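Local coordinates for protein iota-carrageenase (Alteromonas sp., PDB 1H80) that hydrolyses internal beta-1,4 linkages in iota-carrageenans, the sulfated galactans of red algal cell walls, with inversion of anomeric configuration, at residues 160-165 with 172-177; 215-220 with 230-235; 222-227 with 254-259; 238-243 with 247-252. All blocks are in the same frame, centred on the assembly; numbering follows the deposited sequence.

Contacts 1, 2 and 4 lie on the beta-helix of the enzyme and are buried, whereas contact 3 joins a short helix, 222-227, to a loop beside it, partly at the surface. Strand 231-243 serves both contact 2 and contact 4, and their other strands, 216-218 and 250-252, are neighbours in a parallel sheet. Contact 1 is the one of the four joined by direct hydrogen bonds between its segments, because it is an antiparallel hairpin; contacts 2 and 4 are apolar packing, and contact 3 adds an aromatic face. Contacts 2 and 3 interlock along the chain, with I232 meeting N258 and G259, while W173 of contact 1 packs on G230 of contact 2.

Contact 1: residues 160-165 with 172-177; sequences ILVDVT and HWSRNG
T165 and H172 form the hydrogen-bonded pair of a beta hairpin, antiparallel strands 160-167 and 170-175, set on a parallel beta-helix. Two backbone bonds tie them: T165 N donates a hydrogen bond to H172 O at 2.9 Å, and H172 N donates one to T165 O at 2.8 Å. Past V164 and W173 the strands spread, and a water takes over. It donates to D163 O and accepts from S174 N (2.8 Å from that nitrogen), bridging two backbone groups that do not meet directly.

The side chains meet along the same seam. V164 and W173 lie side by side and point the same way, with V164 CG1 4.0 Å from W173 CB. The indole then leads away from the partner strand and bonds D200 through NE1. T165 and H172 cross at about a right angle. T165 O also lies near the plane of the imidazole, at its edge, while H172 NE2 is bonded to R167 O.

Weaker and internal polar contacts finish the account. V164 CA makes a CH...O contact with H172 O at 3.2 Å. V164 N bonds the carboxylate of the residue before it, meeting D163 OD1 on its anti side at 2.7 Å. S174 OG, bonded to Y143 OH, sits between the backbone N and carbonyl carbon (chi1 70°), a setting that leaves it 3.6 Å from V162 CG1.

Contact 2: residues 215-220 with 230-235; sequences LRMETD and GGIRNI
M217 and I232 make the close part of this contact, crossing at about a right angle. The tip of the isoleucine, CD1, is set against the middle of the methionine chain: it lies 3.8 Å from M217 CG and 3.9 Å from M217 SD, with M217 CB at a similar distance. I232 reaches that far because its CG1 stands between the backbone N and carbonyl carbon (chi1 69°) and the chain then runs straight out (chi2 180°). The methionine chain bends at chi3 (-80°), about its CG-SD bond.

Next to it the fit slackens. The two methyls T219 CG2 and I232 CG2 meet at 4.2 Å. No hydrogen bond crosses between the segments, so side chains alone span this part of the beta-helix interior, from strand 216-218 of one parallel sheet to strand 231-243 of another. T219 OG1 and I232 N are both served by N258, through its ND2 and OD1.

The polar groups lie on the flanks; R233 and E218 are partly exposed, R216 is buried. R233 folds back on its own segment, NH1 donating to G230 O at 2.9 Å with the donor tilted from the carbonyl plane, while NE pairs with D200. On the far side of strand 216-218, R216 NH1 forms a salt bridge with E218 OE1 at 3.1 Å, meeting that oxygen nearly along its C-O bond; the other carboxylate oxygen, E218 OE2, bonds H254 NE2.

Contact 3: residues 222-227 with 254-259; sequences LLMKNY and HFMKNG
F255 lays one face of its ring over K225 on helix 222-227. K225 CB makes the CH-pi contact, 3.7 Å from the ring centroid and 18° off the normal, displaced toward the rim. At that rim F255 CE1 comes 3.5 Å from K225 N, and M224 CB lies 4.0 Å from the same carbon. Beside the ring M256 adds a second touch, its CE methyl 3.8 Å from M224 CB; bends at chi2 and chi3 swing that methyl round to the helix.

The contact presses a short helix against the loop between strands 250-252 and 261-269, one of the excursions from the coils of the beta-helix. With an alanine in place of F255 a gap is likely to open beside the helix, and K225 CB would lose the aromatic face that covers it.

Further out, K225 starts with CG anti to the backbone N (chi1 -179°) and stays extended, its NZ bonding E283 O away from the ring. M224 also packs on L171 of the neighbouring hairpin. The loop is held in turn by N258, whose ND2 bonds S347 O, and by a backbone bond between M256 and S347.

Contact 4: residues 238-243 with 247-252; sequences DNIRCS and AAVMFG
A248 is the bump of this contact, and the hollow is the stretch of strand 240-243 between I240 and C242. Its methyl presses on the backbone where R241 joins C242: A248 CB is 3.8 Å from R241 C and 3.7 Å from C242 N. To one side stands C242, its CB 3.7 Å from A248 CB. C242 is modelled in two conformers, so any finer reading of the fit there is doubtful. On the other side I240 CG2 lies 4.3 Å from A248 CB, so the methyl has a side chain on each flank and the strand backbone beneath it.

I240 fills a second hollow, formed by the A248 carbonyl and V249. Its CG2, anti to the backbone N, is the branch that does the touching: it approaches A248 O to 3.4 Å and V249 CG2 to 3.7 Å, the two side chains crossing at about a right angle. The CG1 branch leads away. V249 in turn touches M217 of the adjoining strand.

R241, between the two inward-facing residues, projects from the other face of its strand. There its NH1 donates to N239 OD1 at 2.8 Å, from above the carbonyl plane instead of along a lone pair, and it also bonds N206. C242 is also joined to C271 by a disulfide.

Here A248 sits at the corner where the chain passes from strand 231-243 to strand 250-252, apolar side chains inside and R241 outside, consistent with one coil of a parallel beta-helix.

Contact 1: residues 160-165 with 172-177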
loop_
_atom_site.group_PDB
_atom_site.type_symbol
_atom_site.label_atom_id
_atom_site.label_comp_id
_atom_site.label_asym_id
_atom_site.label_seq_id
_atom_site.Cartn_x
_atom_site.Cartn_y
_atom_site.Cartn_z
ATOM N N ILE A 160 -3.026 5.122 0.756
ATOM C CA ILE A 160 -1.970 6.047 1.131
ATOM C C ILE A 160 -0.813 5.859 0.167
ATOM O O ILE A 160 -0.180 4.803 0.122
ATOM C CB ILE A 160 -1.507 5.810 2.585
ATOM C CG1 ILE A 160 -2.703 5.986 3.532
ATOM C CG2 ILE A 160 -0.402 6.796 2.953
ATOM C CD1 ILE A 160 -2.386 5.776 4.988
ATOM N N LEU A 161 -0.556 6.894 -0.619
ATOM C CA LEU A 161 0.508 6.861 -1.604
ATOM C C LEU A 161 1.709 7.612 -1.055
ATOM O O LEU A 161 1.682 8.835 -0.948
ATOM C CB LEU A 161 0.026 7.513 -2.903
ATOM C CG LEU A 161 -1.269 6.932 -3.476
ATOM C CD1 LEU A 161 -1.756 7.784 -4.635
ATOM C CD2 LEU A 161 -1.029 5.497 -3.924
ATOM N N VAL A 162 2.748 6.869 -0.683
ATOM C CA VAL A 162 3.976 7.460 -0.153
ATOM C C VAL A 162 4.776 7.677 -1.428
ATOM O O VAL A 162 5.686 6.918 -1.762
ATOM C CB VAL A 162 4.679 6.471 0.798
ATOM C CG1 VAL A 162 5.848 7.147 1.493
ATOM C CG2 VAL A 162 3.679 5.966 1.837
ATOM N N ASP A 163 4.408 8.746 -2.124
ATOM C CA ASP A 163 4.947 9.069 -3.438
ATOM C C ASP A 163 6.053 10.103 -3.576
ATOM O O ASP A 163 6.556 10.665 -2.602
ATOM C CB ASP A 163 3.781 9.497 -4.330
ATOM C CG ASP A 163 3.801 8.826 -5.688
ATOM O OD1 ASP A 163 4.902 8.598 -6.225
ATOM O OD2 ASP A 163 2.707 8.539 -6.221
ATOM N N VAL A 164 6.410 10.341 -4.833
ATOM C CA VAL A 164 7.432 11.312 -5.186
ATOM C C VAL A 164 6.748 12.443 -5.942
ATOM O O VAL A 164 5.640 12.276 -6.460
ATOM C CB VAL A 164 8.527 10.685 -6.095
ATOM C CG1 VAL A 164 9.180 9.511 -5.388
ATOM C CG2 VAL A 164 7.925 10.233 -7.419
ATOM N N THR A 165 7.396 13.600 -5.978
ATOM C CA THR A 165 6.866 14.749 -6.696
ATOM C C THR A 165 8.031 15.488 -7.333
ATOM O O THR A 165 9.132 15.508 -6.789
ATOM C CB THR A 165 6.103 15.727 -5.769
ATOM O OG1 THR A 165 6.985 16.231 -4.759
ATOM C CG2 THR A 165 4.932 15.031 -5.116
ATOM N N HIS A 172 11.293 14.646 -5.184
ATOM C CA HIS A 172 11.259 14.855 -3.749
ATOM C C HIS A 172 10.255 13.872 -3.179
ATOM O O HIS A 172 9.299 13.497 -3.849
ATOM C CB HIS A 172 10.809 16.280 -3.446
ATOM C CG HIS A 172 11.657 17.322 -4.102
ATOM N ND1 HIS A 172 12.822 17.796 -3.539
ATOM C CD2 HIS A 172 11.534 17.944 -5.297
ATOM C CE1 HIS A 172 13.381 18.668 -4.360
ATOM N NE2 HIS A 172 12.620 18.776 -5.434
ATOM N N TRP A 173 10.478 13.443 -1.946
ATOM C CA TRP A 173 9.562 12.506 -1.321
ATOM C C TRP A 173 9.642 12.646 0.183
ATOM O O TRP A 173 10.440 13.428 0.691
ATOM C CB TRP A 173 9.865 11.075 -1.770
ATOM C CG TRP A 173 11.260 10.628 -1.520
ATOM C CD1 TRP A 173 11.749 10.080 -0.376
ATOM C CD2 TRP A 173 12.358 10.706 -2.433
ATOM N NE1 TRP A 173 13.087 9.807 -0.515
ATOM C CE2 TRP A 173 13.488 10.182 -1.770
ATOM C CE3 TRP A 173 12.498 11.168 -3.748
ATOM C CZ2 TRP A 173 14.745 10.107 -2.377
ATOM C CZ3 TRP A 173 13.749 11.094 -4.351
ATOM C CH2 TRP A 173 14.852 10.568 -3.666
ATOM N N SER A 174 8.819 11.888 0.894
ATOM C CA SER A 174 8.774 12.027 2.341
ATOM C C SER A 174 9.870 11.361 3.152
ATOM O O SER A 174 10.492 10.381 2.734
ATOM C CB SER A 174 7.402 11.584 2.863
ATOM O OG SER A 174 7.217 10.187 2.737
ATOM N N ARG A 175 10.097 11.929 4.331
ATOM C CA ARG A 175 11.095 11.428 5.257
ATOM C C ARG A 175 10.606 11.696 6.667
ATOM O O ARG A 175 9.897 12.673 6.911
ATOM C CB ARG A 175 12.421 12.170 5.103
ATOM C CG ARG A 175 12.847 12.484 3.699
ATOM C CD ARG A 175 14.075 13.384 3.761
ATOM N NE ARG A 175 15.247 12.693 4.291
ATOM C CZ ARG A 175 15.960 11.791 3.620
ATOM N NH1 ARG A 175 15.631 11.457 2.380
ATOM N NH2 ARG A 175 17.009 11.217 4.192
ATOM N N ASN A 176 10.994 10.821 7.583
ATOM C CA ASN A 176 10.668 10.972 8.994
ATOM C C ASN A 176 9.179 11.065 9.259
ATOM O O ASN A 176 8.621 12.148 9.437
ATOM C CB ASN A 176 11.382 12.210 9.545
ATOM C CG ASN A 176 12.849 12.247 9.167
ATOM O OD1 ASN A 176 13.510 11.212 9.105
ATOM N ND2 ASN A 176 13.368 13.444 8.919
ATOM N N GLY A 177 8.536 9.913 9.290
ATOM C CA GLY A 177 7.111 9.909 9.532
ATOM C C GLY A 177 6.630 8.601 10.102
ATOM O O GLY A 177 7.343 7.599 10.106
HETATM O O HOH W 1 6.930 9.995 -0.011
#

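Contact 2: residues 215-220 with 230-235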
loop_
_atom_site.group_PDB
_atom_site.type_symbol
_atom_site.label_atom_id
_atom_site.label_comp_id
_atom_site.label_asym_id
_atom_site.label_seq_id
_atom_site.Cartn_x
_atom_site.Cartn_y
_atom_site.Cartn_z
ATOM N N LEU A 215 0.873 -3.466 3.075
ATOM C CA LEU A 215 2.084 -2.672 2.897
ATOM C C LEU A 215 2.728 -3.126 1.600
ATOM O O LEU A 215 3.496 -4.087 1.566
ATOM C CB LEU A 215 3.037 -2.880 4.072
ATOM C CG LEU A 215 4.344 -2.084 4.001
ATOM C CD1 LEU A 215 4.056 -0.588 3.817
ATOM C CD2 LEU A 215 5.133 -2.325 5.275
ATOM N N ARG A 216 2.397 -2.417 0.531
ATOM C CA ARG A 216 2.880 -2.739 -0.799
ATOM C C ARG A 216 4.117 -1.928 -1.158
ATOM O O ARG A 216 4.019 -0.796 -1.628
ATOM C CB ARG A 216 1.760 -2.471 -1.802
ATOM C CG ARG A 216 2.058 -2.888 -3.226
ATOM C CD ARG A 216 0.964 -2.373 -4.146
ATOM N NE ARG A 216 -0.299 -3.090 -3.978
ATOM C CZ ARG A 216 -0.595 -4.222 -4.610
ATOM N NH1 ARG A 216 0.280 -4.758 -5.450
ATOM N NH2 ARG A 216 -1.763 -4.819 -4.407
ATOM N N MET A 217 5.285 -2.512 -0.925
ATOM C CA MET A 217 6.523 -1.822 -1.236
ATOM C C MET A 217 6.905 -2.177 -2.658
ATOM O O MET A 217 7.895 -2.861 -2.918
ATOM C CB MET A 217 7.594 -2.210 -0.226
ATOM C CG MET A 217 7.242 -1.671 1.159
ATOM S SD MET A 217 8.290 -2.234 2.479
ATOM C CE MET A 217 7.583 -3.878 2.766
ATOM N N GLU A 218 6.065 -1.703 -3.570
ATOM C CA GLU A 218 6.228 -1.916 -4.999
ATOM C C GLU A 218 6.588 -0.553 -5.574
ATOM O O GLU A 218 5.721 0.270 -5.879
ATOM C CB GLU A 218 4.917 -2.452 -5.583
ATOM C CG GLU A 218 4.929 -2.689 -7.080
ATOM C CD GLU A 218 3.833 -3.645 -7.522
ATOM O OE1 GLU A 218 2.719 -3.581 -6.957
ATOM O OE2 GLU A 218 4.086 -4.456 -8.440
ATOM N N THR A 219 7.888 -0.325 -5.695
ATOM C CA THR A 219 8.433 0.937 -6.175
ATOM C C THR A 219 8.483 1.011 -7.696
ATOM O O THR A 219 9.544 0.828 -8.292
ATOM C CB THR A 219 9.839 1.124 -5.593
ATOM O OG1 THR A 219 10.654 -0.004 -5.945
ATOM C CG2 THR A 219 9.766 1.193 -4.077
ATOM N N ASP A 220 7.347 1.311 -8.322
ATOM C CA ASP A 220 7.294 1.346 -9.782
ATOM C C ASP A 220 6.799 2.618 -10.464
ATOM O O ASP A 220 6.343 2.565 -11.609
ATOM C CB ASP A 220 6.469 0.160 -10.295
ATOM C CG ASP A 220 5.021 0.204 -9.833
ATOM O OD1 ASP A 220 4.610 1.215 -9.227
ATOM O OD2 ASP A 220 4.289 -0.777 -10.085
ATOM N N GLY A 230 14.584 8.278 -6.055
ATOM C CA GLY A 230 13.444 7.754 -5.330
ATOM C C GLY A 230 13.777 6.483 -4.587
ATOM O O GLY A 230 14.906 6.300 -4.121
ATOM N N GLY A 231 12.790 5.600 -4.483
ATOM C CA GLY A 231 12.992 4.349 -3.779
ATOM C C GLY A 231 12.809 4.548 -2.288
ATOM O O GLY A 231 12.623 5.675 -1.824
ATOM N N ILE A 232 12.879 3.458 -1.533
ATOM C CA ILE A 232 12.704 3.536 -0.094
ATOM C C ILE A 232 13.921 3.001 0.646
ATOM O O ILE A 232 14.561 2.047 0.207
ATOM C CB ILE A 232 11.428 2.772 0.358
ATOM C CG1 ILE A 232 11.602 1.263 0.178
ATOM C CG2 ILE A 232 10.230 3.250 -0.458
ATOM C CD1 ILE A 232 10.373 0.459 0.615
ATOM N N ARG A 233 14.242 3.640 1.766
ATOM C CA ARG A 233 15.387 3.260 2.582
ATOM C C ARG A 233 15.067 3.462 4.050
ATOM O O ARG A 233 14.324 4.376 4.408
ATOM C CB ARG A 233 16.598 4.128 2.243
ATOM C CG ARG A 233 17.241 3.870 0.894
ATOM C CD ARG A 233 17.929 5.137 0.412
ATOM N NE ARG A 233 16.929 6.179 0.219
ATOM C CZ ARG A 233 16.085 6.211 -0.806
ATOM N NH1 ARG A 233 16.139 5.269 -1.741
ATOM N NH2 ARG A 233 15.156 7.154 -0.870
ATOM N N ASN A 234 15.645 2.613 4.891
ATOM C CA ASN A 234 15.463 2.699 6.330
ATOM C C ASN A 234 13.997 2.753 6.711
ATOM O O ASN A 234 13.535 3.671 7.394
ATOM C CB ASN A 234 16.213 3.917 6.858
ATOM C CG ASN A 234 17.680 3.886 6.480
ATOM O OD1 ASN A 234 18.384 2.919 6.779
ATOM N ND2 ASN A 234 18.147 4.934 5.814
ATOM N N ILE A 235 13.275 1.742 6.254
ATOM C CA ILE A 235 11.857 1.625 6.525
ATOM C C ILE A 235 11.659 0.610 7.639
ATOM O O ILE A 235 12.346 -0.412 7.693
ATOM C CB ILE A 235 11.098 1.140 5.271
ATOM C CG1 ILE A 235 11.323 2.117 4.116
ATOM C CG2 ILE A 235 9.618 0.973 5.583
ATOM C CD1 ILE A 235 10.911 3.555 4.415
#

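Contact 3: residues 222-227 with 254-259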
loop_
_atom_site.group_PDB
_atom_site.type_symbol
_atom_site.label_atom_id
_atom_site.label_comp_id
_atom_site.label_asym_id
_atom_site.label_seq_id
_atom_site.Cartn_x
_atom_site.Cartn_y
_atom_site.Cartn_z
ATOM N N LEU A 222 6.861 5.573 -12.722
ATOM C CA LEU A 222 7.660 5.897 -13.903
ATOM C C LEU A 222 8.607 7.075 -13.698
ATOM O O LEU A 222 9.718 7.085 -14.233
ATOM C CB LEU A 222 6.741 6.183 -15.094
ATOM N N LEU A 223 8.168 8.071 -12.933
ATOM C CA LEU A 223 8.997 9.242 -12.667
ATOM C C LEU A 223 10.340 8.839 -12.077
ATOM O O LEU A 223 11.374 9.420 -12.405
ATOM C CB LEU A 223 8.293 10.192 -11.694
ATOM C CG LEU A 223 7.202 11.105 -12.256
ATOM C CD1 LEU A 223 6.555 11.886 -11.125
ATOM C CD2 LEU A 223 7.815 12.057 -13.271
ATOM N N MET A 224 10.324 7.843 -11.199
ATOM C CA MET A 224 11.555 7.398 -10.569
ATOM C C MET A 224 12.493 6.742 -11.568
ATOM O O MET A 224 13.708 6.764 -11.394
ATOM C CB MET A 224 11.242 6.440 -9.422
ATOM C CG MET A 224 10.323 7.064 -8.396
ATOM S SD MET A 224 10.263 6.136 -6.872
ATOM C CE MET A 224 9.613 4.580 -7.447
ATOM N N LYS A 225 11.924 6.163 -12.617
ATOM C CA LYS A 225 12.731 5.519 -13.638
ATOM C C LYS A 225 13.411 6.590 -14.483
ATOM O O LYS A 225 14.602 6.504 -14.770
ATOM C CB LYS A 225 11.855 4.638 -14.528
ATOM C CG LYS A 225 12.623 3.897 -15.607
ATOM C CD LYS A 225 11.701 2.999 -16.415
ATOM C CE LYS A 225 12.480 2.218 -17.463
ATOM N NZ LYS A 225 11.603 1.291 -18.231
ATOM N N ASN A 226 12.643 7.606 -14.861
ATOM C CA ASN A 226 13.159 8.697 -15.681
ATOM C C ASN A 226 14.221 9.527 -14.961
ATOM O O ASN A 226 15.259 9.852 -15.536
ATOM C CB ASN A 226 12.013 9.611 -16.122
ATOM C CG ASN A 226 10.919 8.862 -16.858
ATOM O OD1 ASN A 226 11.193 8.019 -17.713
ATOM N ND2 ASN A 226 9.668 9.177 -16.538
ATOM N N TYR A 227 13.957 9.868 -13.703
ATOM C CA TYR A 227 14.890 10.672 -12.916
ATOM C C TYR A 227 15.978 9.862 -12.226
ATOM O O TYR A 227 16.985 10.422 -11.791
ATOM C CB TYR A 227 14.141 11.476 -11.848
ATOM C CG TYR A 227 13.344 12.639 -12.386
ATOM C CD1 TYR A 227 12.133 12.439 -13.045
ATOM C CD2 TYR A 227 13.818 13.945 -12.256
ATOM C CE1 TYR A 227 11.410 13.511 -13.564
ATOM C CE2 TYR A 227 13.106 15.023 -12.774
ATOM C CZ TYR A 227 11.905 14.799 -13.426
ATOM O OH TYR A 227 11.204 15.861 -13.946
ATOM N N HIS A 254 10.817 -3.693 -8.835
ATOM C CA HIS A 254 10.749 -3.375 -10.253
ATOM C C HIS A 254 12.144 -2.982 -10.739
ATOM O O HIS A 254 13.050 -3.810 -10.735
ATOM C CB HIS A 254 9.738 -2.252 -10.509
ATOM C CG HIS A 254 8.313 -2.708 -10.455
ATOM N ND1 HIS A 254 7.507 -2.769 -11.572
ATOM C CD2 HIS A 254 7.559 -3.159 -9.424
ATOM C CE1 HIS A 254 6.320 -3.238 -11.232
ATOM N NE2 HIS A 254 6.326 -3.484 -9.933
ATOM N N PHE A 255 12.321 -1.719 -11.116
ATOM C CA PHE A 255 13.601 -1.218 -11.627
ATOM C C PHE A 255 14.422 -0.441 -10.597
ATOM O O PHE A 255 15.578 -0.091 -10.846
ATOM C CB PHE A 255 13.320 -0.288 -12.807
ATOM C CG PHE A 255 12.401 0.850 -12.456
ATOM C CD1 PHE A 255 12.859 1.920 -11.690
ATOM C CD2 PHE A 255 11.059 0.816 -12.820
ATOM C CE1 PHE A 255 11.996 2.935 -11.288
ATOM C CE2 PHE A 255 10.184 1.828 -12.424
ATOM C CZ PHE A 255 10.657 2.889 -11.653
ATOM N N MET A 256 13.822 -0.170 -9.445
ATOM C CA MET A 256 14.464 0.628 -8.406
ATOM C C MET A 256 15.369 -0.077 -7.407
ATOM O O MET A 256 15.067 -1.165 -6.924
ATOM C CB MET A 256 13.381 1.399 -7.645
ATOM C CG MET A 256 13.866 2.232 -6.463
ATOM S SD MET A 256 15.013 3.551 -6.910
ATOM C CE MET A 256 14.114 4.299 -8.255
ATOM N N LYS A 257 16.486 0.572 -7.098
ATOM C CA LYS A 257 17.425 0.056 -6.117
ATOM C C LYS A 257 17.035 0.680 -4.780
ATOM O O LYS A 257 17.283 1.864 -4.538
ATOM C CB LYS A 257 18.857 0.454 -6.471
ATOM C CG LYS A 257 19.866 0.035 -5.419
ATOM C CD LYS A 257 21.288 0.338 -5.856
ATOM C CE LYS A 257 22.285 -0.110 -4.805
ATOM N NZ LYS A 257 23.692 0.074 -5.259
ATOM N N ASN A 258 16.411 -0.118 -3.922
ATOM C CA ASN A 258 15.965 0.351 -2.617
ATOM C C ASN A 258 16.943 -0.028 -1.519
ATOM O O ASN A 258 17.875 -0.802 -1.741
ATOM C CB ASN A 258 14.591 -0.241 -2.305
ATOM C CG ASN A 258 13.539 0.173 -3.310
ATOM O OD1 ASN A 258 13.052 1.302 -3.290
ATOM N ND2 ASN A 258 13.195 -0.740 -4.212
ATOM N N GLY A 259 16.709 0.521 -0.329
ATOM C CA GLY A 259 17.565 0.256 0.807
ATOM C C GLY A 259 17.061 -0.799 1.772
ATOM O O GLY A 259 16.410 -1.772 1.376
#

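Contact 4: residues 238-243 with 247-252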
loop_
_atom_site.group_PDB
_atom_site.type_symbol
_atom_site.label_atom_id
_atom_site.label_comp_id
_atom_site.label_asym_id
_atom_site.label_seq_id
_atom_site.Cartn_x
_atom_site.Cartn_y
_atom_site.Cartn_z
ATOM N N ASP A 238 5.752 -2.649 11.697
ATOM C CA ASP A 238 5.401 -3.505 12.816
ATOM C C ASP A 238 3.898 -3.726 12.850
ATOM O O ASP A 238 3.119 -2.782 12.714
ATOM C CB ASP A 238 5.864 -2.862 14.124
ATOM C CG ASP A 238 5.497 -3.682 15.338
ATOM O OD1 ASP A 238 5.809 -4.894 15.360
ATOM O OD2 ASP A 238 4.905 -3.112 16.279
ATOM N N ASN A 239 3.505 -4.986 13.017
ATOM C CA ASN A 239 2.102 -5.363 13.080
ATOM C C ASN A 239 1.353 -4.983 11.805
ATOM O O ASN A 239 0.511 -4.079 11.794
ATOM C CB ASN A 239 1.448 -4.720 14.301
ATOM C CG ASN A 239 0.049 -5.234 14.545
ATOM O OD1 ASN A 239 -0.380 -6.211 13.931
ATOM N ND2 ASN A 239 -0.668 -4.583 15.452
ATOM N N ILE A 240 1.681 -5.690 10.730
ATOM C CA ILE A 240 1.063 -5.473 9.430
ATOM C C ILE A 240 0.218 -6.707 9.162
ATOM O O ILE A 240 0.706 -7.841 9.249
ATOM C CB ILE A 240 2.130 -5.315 8.333
ATOM C CG1 ILE A 240 3.157 -4.254 8.750
ATOM C CG2 ILE A 240 1.469 -4.960 7.018
ATOM C CD1 ILE A 240 2.576 -2.875 9.048
ATOM N N ARG A 241 -1.047 -6.485 8.820
ATOM C CA ARG A 241 -1.966 -7.594 8.619
ATOM C C ARG A 241 -2.767 -7.574 7.329
ATOM O O ARG A 241 -3.087 -6.514 6.786
ATOM C CB ARG A 241 -2.929 -7.652 9.808
ATOM C CG ARG A 241 -2.235 -7.542 11.163
ATOM C CD ARG A 241 -3.199 -7.710 12.330
ATOM N NE ARG A 241 -4.228 -6.671 12.394
ATOM C CZ ARG A 241 -4.011 -5.406 12.745
ATOM N NH1 ARG A 241 -2.789 -4.998 13.068
ATOM N NH2 ARG A 241 -5.022 -4.546 12.785
ATOM N N CYS A 242 -3.081 -8.769 6.843
ATOM C CA CYS A 242 -3.857 -8.938 5.627
ATOM C C CYS A 242 -5.018 -9.899 5.910
ATOM O O CYS A 242 -4.910 -10.781 6.759
ATOM C CB CYS A 242 -2.984 -9.520 4.495
ATOM S SG CYS A 242 -4.039 -10.203 3.172
ATOM N N SER A 243 -6.137 -9.700 5.222
ATOM C CA SER A 243 -7.289 -10.585 5.353
ATOM C C SER A 243 -7.968 -10.622 3.992
ATOM O O SER A 243 -8.201 -9.581 3.378
ATOM C CB SER A 243 -8.264 -10.091 6.435
ATOM O OG SER A 243 -8.792 -8.815 6.135
ATOM N N ALA A 247 -1.425 -10.334 0.170
ATOM C CA ALA A 247 -0.393 -10.458 1.189
ATOM C C ALA A 247 -0.436 -9.261 2.121
ATOM O O ALA A 247 -1.001 -8.225 1.785
ATOM C CB ALA A 247 0.975 -10.536 0.533
ATOM N N ALA A 248 0.160 -9.413 3.297
ATOM C CA ALA A 248 0.206 -8.326 4.263
ATOM C C ALA A 248 1.362 -7.420 3.876
ATOM O O ALA A 248 1.244 -6.199 3.874
ATOM C CB ALA A 248 0.425 -8.881 5.662
ATOM N N VAL A 249 2.483 -8.042 3.541
ATOM C CA VAL A 249 3.677 -7.308 3.165
ATOM C C VAL A 249 4.213 -7.830 1.846
ATOM O O VAL A 249 4.347 -9.035 1.656
ATOM C CB VAL A 249 4.768 -7.464 4.235
ATOM C CG1 VAL A 249 6.031 -6.746 3.790
ATOM C CG2 VAL A 249 4.276 -6.908 5.564
ATOM N N MET A 250 4.523 -6.919 0.933
ATOM C CA MET A 250 5.047 -7.324 -0.359
ATOM C C MET A 250 6.203 -6.448 -0.813
ATOM O O MET A 250 6.179 -5.229 -0.642
ATOM C CB MET A 250 3.928 -7.308 -1.403
ATOM C CG MET A 250 4.393 -7.599 -2.816
ATOM S SD MET A 250 4.792 -6.083 -3.699
ATOM C CE MET A 250 3.402 -6.027 -4.838
ATOM N N PHE A 251 7.223 -7.089 -1.375
ATOM C CA PHE A 251 8.394 -6.387 -1.877
ATOM C C PHE A 251 8.433 -6.607 -3.382
ATOM O O PHE A 251 8.416 -7.746 -3.850
ATOM C CB PHE A 251 9.682 -6.939 -1.263
ATOM C CG PHE A 251 9.774 -6.764 0.223
ATOM C CD1 PHE A 251 9.199 -7.693 1.085
ATOM C CD2 PHE A 251 10.432 -5.664 0.762
ATOM C CE1 PHE A 251 9.278 -7.533 2.463
ATOM C CE2 PHE A 251 10.517 -5.494 2.139
ATOM C CZ PHE A 251 9.940 -6.428 2.991
ATOM N N GLY A 252 8.467 -5.513 -4.133
ATOM C CA GLY A 252 8.520 -5.593 -5.582
ATOM C C GLY A 252 9.259 -4.350 -6.028
ATOM O O GLY A 252 8.635 -3.332 -6.315
#